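Local structure of protein BIM1 (Saccharomyces cerevisiae, 4E61) at residues A[83-86]-A[87-91]. The protein binds microtubules at their plus ends, this chain being its C-terminal EB1-like domain. Sequence-based numbering, arbitrary orientation.
Sequences GALL and RFVKK
The guanidinium of Arg87 lies against the first residues of helix 84-101. One face rests on Ala84, whose CA is centred on it, 3.9 Å off the plane. Ala84 N and Gly83 O are over this same face. No bond joins the guanidinium to the Gly83 carbonyl: Arg87 NH2 stays 3.8 Å from Gly83 O. The chain of Arg87 runs back toward the start of the helix. Its unusual chi1 (-146°) and a bend at chi3 (-65°) together lay the flat group over the backbone. This is a contact of the exposed side of the helix. The backbone bonds are those of the first alpha-helical turns. The first is weak, from Arg87 N to Gly83 O at 3.4 Å. The next are firmer: Phe88 N reaches Ala84 O at 3.1 Å, Val89 N reaches Leu85 O at 2.8 Å and Lys90 N reaches Leu86 O at 2.9 Å. The Val89 bond is nearly straight, with an N-H...O angle of 165°. On another side of the helix Leu85 and Val89 run alongside each other in one direction. Leu85 CD1 touches Val89 CG2 at 4.0 Å. Val89 CG2 is also 3.2 Å from Leu85 O, because this branch sits beside the backbone N, anti to the carbonyl carbon. Lys90 CB and CG lie by Leu86 O, and NZ forms a salt bridge with Glu93 OE2. The short helix packs on the long helix 2-63 of the same chain: Leu86 meets Ile62, and Val89 meets Thr58 and Gln59. Leu85 and Val89 also pack on Phe88 of the second subunit, and Phe88 of this chain meets Thr58 of the second subunit. Packing against both is consistent with the dimeric four-helix bundle that ends the coiled coil in EB1 proteins.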
ATOM      1  N   GLY A  83       9.019 -22.206  28.926  1.00 72.42           N
ATOM      2  CA  GLY A  83       8.392 -23.426  28.434  1.00 71.59           C
ATOM      3  C   GLY A  83       7.756 -23.221  27.078  1.00 73.17           C
ATOM      4  O   GLY A  83       8.440 -22.822  26.131  1.00 72.23           O
ATOM      5  N   ALA A  84       6.438 -23.462  26.990  1.00 68.30           N
ATOM      6  CA  ALA A  84       5.649 -23.283  25.761  1.00 67.03           C
ATOM      7  C   ALA A  84       5.511 -21.795  25.393  1.00 67.70           C
ATOM      8  O   ALA A  84       5.419 -21.470  24.206  1.00 67.93           O
ATOM      9  CB  ALA A  84       4.273 -23.915  25.919  1.00 67.57           C
ATOM     10  N   LEU A  85       5.499 -20.903  26.405  1.00 60.32           N
ATOM     11  CA  LEU A  85       5.398 -19.459  26.209  1.00 59.11           C
ATOM     12  C   LEU A  85       6.615 -18.914  25.440  1.00 63.38           C
ATOM     13  O   LEU A  85       6.427 -18.160  24.479  1.00 63.65           O
ATOM     14  CB  LEU A  85       5.208 -18.724  27.553  1.00 58.58           C
ATOM     15  CG  LEU A  85       5.279 -17.184  27.538  1.00 62.77           C
ATOM     16  CD1 LEU A  85       4.190 -16.582  26.669  1.00 62.44           C
ATOM     17  CD2 LEU A  85       5.238 -16.618  28.942  1.00 63.80           C
ATOM     18  N   LEU A  86       7.848 -19.309  25.857  1.00 58.31           N
ATOM     19  CA  LEU A  86       9.106 -18.883  25.230  1.00 57.20           C
ATOM     20  C   LEU A  86       9.205 -19.377  23.780  1.00 57.50           C
ATOM     21  O   LEU A  86       9.687 -18.653  22.912  1.00 55.95           O
ATOM     22  CB  LEU A  86      10.316 -19.333  26.066  1.00 57.06           C
ATOM     23  CG  LEU A  86      11.690 -18.834  25.602  1.00 61.56           C
ATOM     24  CD1 LEU A  86      11.858 -17.308  25.820  1.00 61.63           C
ATOM     25  CD2 LEU A  86      12.792 -19.605  26.286  1.00 64.10           C
ATOM     26  N   ARG A  87       8.698 -20.583  23.532  1.00 53.21           N
ATOM     27  CA  ARG A  87       8.641 -21.229  22.221  1.00 53.79           C
ATOM     28  C   ARG A  87       7.767 -20.384  21.289  1.00 53.57           C
ATOM     29  O   ARG A  87       8.155 -20.107  20.153  1.00 52.90           O
ATOM     30  CB  ARG A  87       8.026 -22.632  22.376  1.00 58.64           C
ATOM     31  CG  ARG A  87       8.575 -23.699  21.446  1.00 76.29           C
ATOM     32  CD  ARG A  87       8.029 -25.064  21.836  1.00 87.91           C
ATOM     33  NE  ARG A  87       8.493 -25.482  23.160  1.00104.07           N
ATOM     34  CZ  ARG A  87       7.769 -26.198  24.018  1.00120.75           C
ATOM     35  NH1 ARG A  87       6.546 -26.600  23.694  1.00106.25           N
ATOM     36  NH2 ARG A  87       8.266 -26.518  25.206  1.00107.95           N
ATOM     37  N   PHE A  88       6.607 -19.956  21.794  1.00 47.35           N
ATOM     38  CA  PHE A  88       5.664 -19.132  21.055  1.00 45.47           C
ATOM     39  C   PHE A  88       6.255 -17.757  20.823  1.00 47.98           C
ATOM     40  O   PHE A  88       6.224 -17.288  19.688  1.00 48.78           O
ATOM     41  CB  PHE A  88       4.313 -19.050  21.781  1.00 46.37           C
ATOM     42  CG  PHE A  88       3.260 -18.281  21.025  1.00 47.39           C
ATOM     43  CD1 PHE A  88       2.511 -18.893  20.035  1.00 49.96           C
ATOM     44  CD2 PHE A  88       3.047 -16.930  21.273  1.00 49.53           C
ATOM     45  CE1 PHE A  88       1.532 -18.176  19.339  1.00 50.71           C
ATOM     46  CE2 PHE A  88       2.086 -16.209  20.554  1.00 51.60           C
ATOM     47  CZ  PHE A  88       1.331 -16.840  19.602  1.00 49.42           C
ATOM     48  N   VAL A  89       6.826 -17.134  21.875  1.00 42.88           N
ATOM     49  CA  VAL A  89       7.456 -15.813  21.802  1.00 42.23           C
ATOM     50  C   VAL A  89       8.563 -15.819  20.749  1.00 46.09           C
ATOM     51  O   VAL A  89       8.631 -14.878  19.957  1.00 47.07           O
ATOM     52  CB  VAL A  89       7.915 -15.267  23.190  1.00 45.18           C
ATOM     53  CG1 VAL A  89       8.750 -14.002  23.046  1.00 44.92           C
ATOM     54  CG2 VAL A  89       6.726 -14.983  24.090  1.00 44.90           C
ATOM     55  N   LYS A  90       9.364 -16.901  20.687  1.00 42.76           N
ATOM     56  CA  LYS A  90      10.450 -17.051  19.715  1.00 43.71           C
ATOM     57  C   LYS A  90       9.954 -17.256  18.281  1.00 47.31           C
ATOM     58  O   LYS A  90      10.590 -16.763  17.347  1.00 48.23           O
ATOM     59  CB  LYS A  90      11.476 -18.129  20.133  1.00 47.97           C
ATOM     60  CG  LYS A  90      12.432 -17.680  21.258  1.00 66.21           C
ATOM     61  CD  LYS A  90      13.407 -16.574  20.811  1.00 83.27           C
ATOM     62  CE  LYS A  90      14.305 -16.101  21.927  1.00 98.72           C
ATOM     63  NZ  LYS A  90      15.232 -15.037  21.463  1.00106.93           N
ATOM     64  N   LYS A  91       8.801 -17.929  18.114  1.00 42.29           N
ATOM     65  CA  LYS A  91       8.155 -18.143  16.822  1.00 41.51           C
ATOM     66  C   LYS A  91       7.726 -16.794  16.250  1.00 44.28           C
ATOM     67  O   LYS A  91       7.996 -16.528  15.085  1.00 44.86           O
ATOM     68  CB  LYS A  91       6.945 -19.087  16.964  1.00 43.90           C
ATOM     69  CG  LYS A  91       7.308 -20.562  16.906  1.00 68.41           C
ATOM     70  CD  LYS A  91       6.085 -21.475  17.087  1.00 80.69           C
ATOM     71  CE  LYS A  91       6.197 -22.282  18.359  1.00 92.26           C
ATOM     72  NZ  LYS A  91       4.992 -23.109  18.606  1.00103.65           N
TER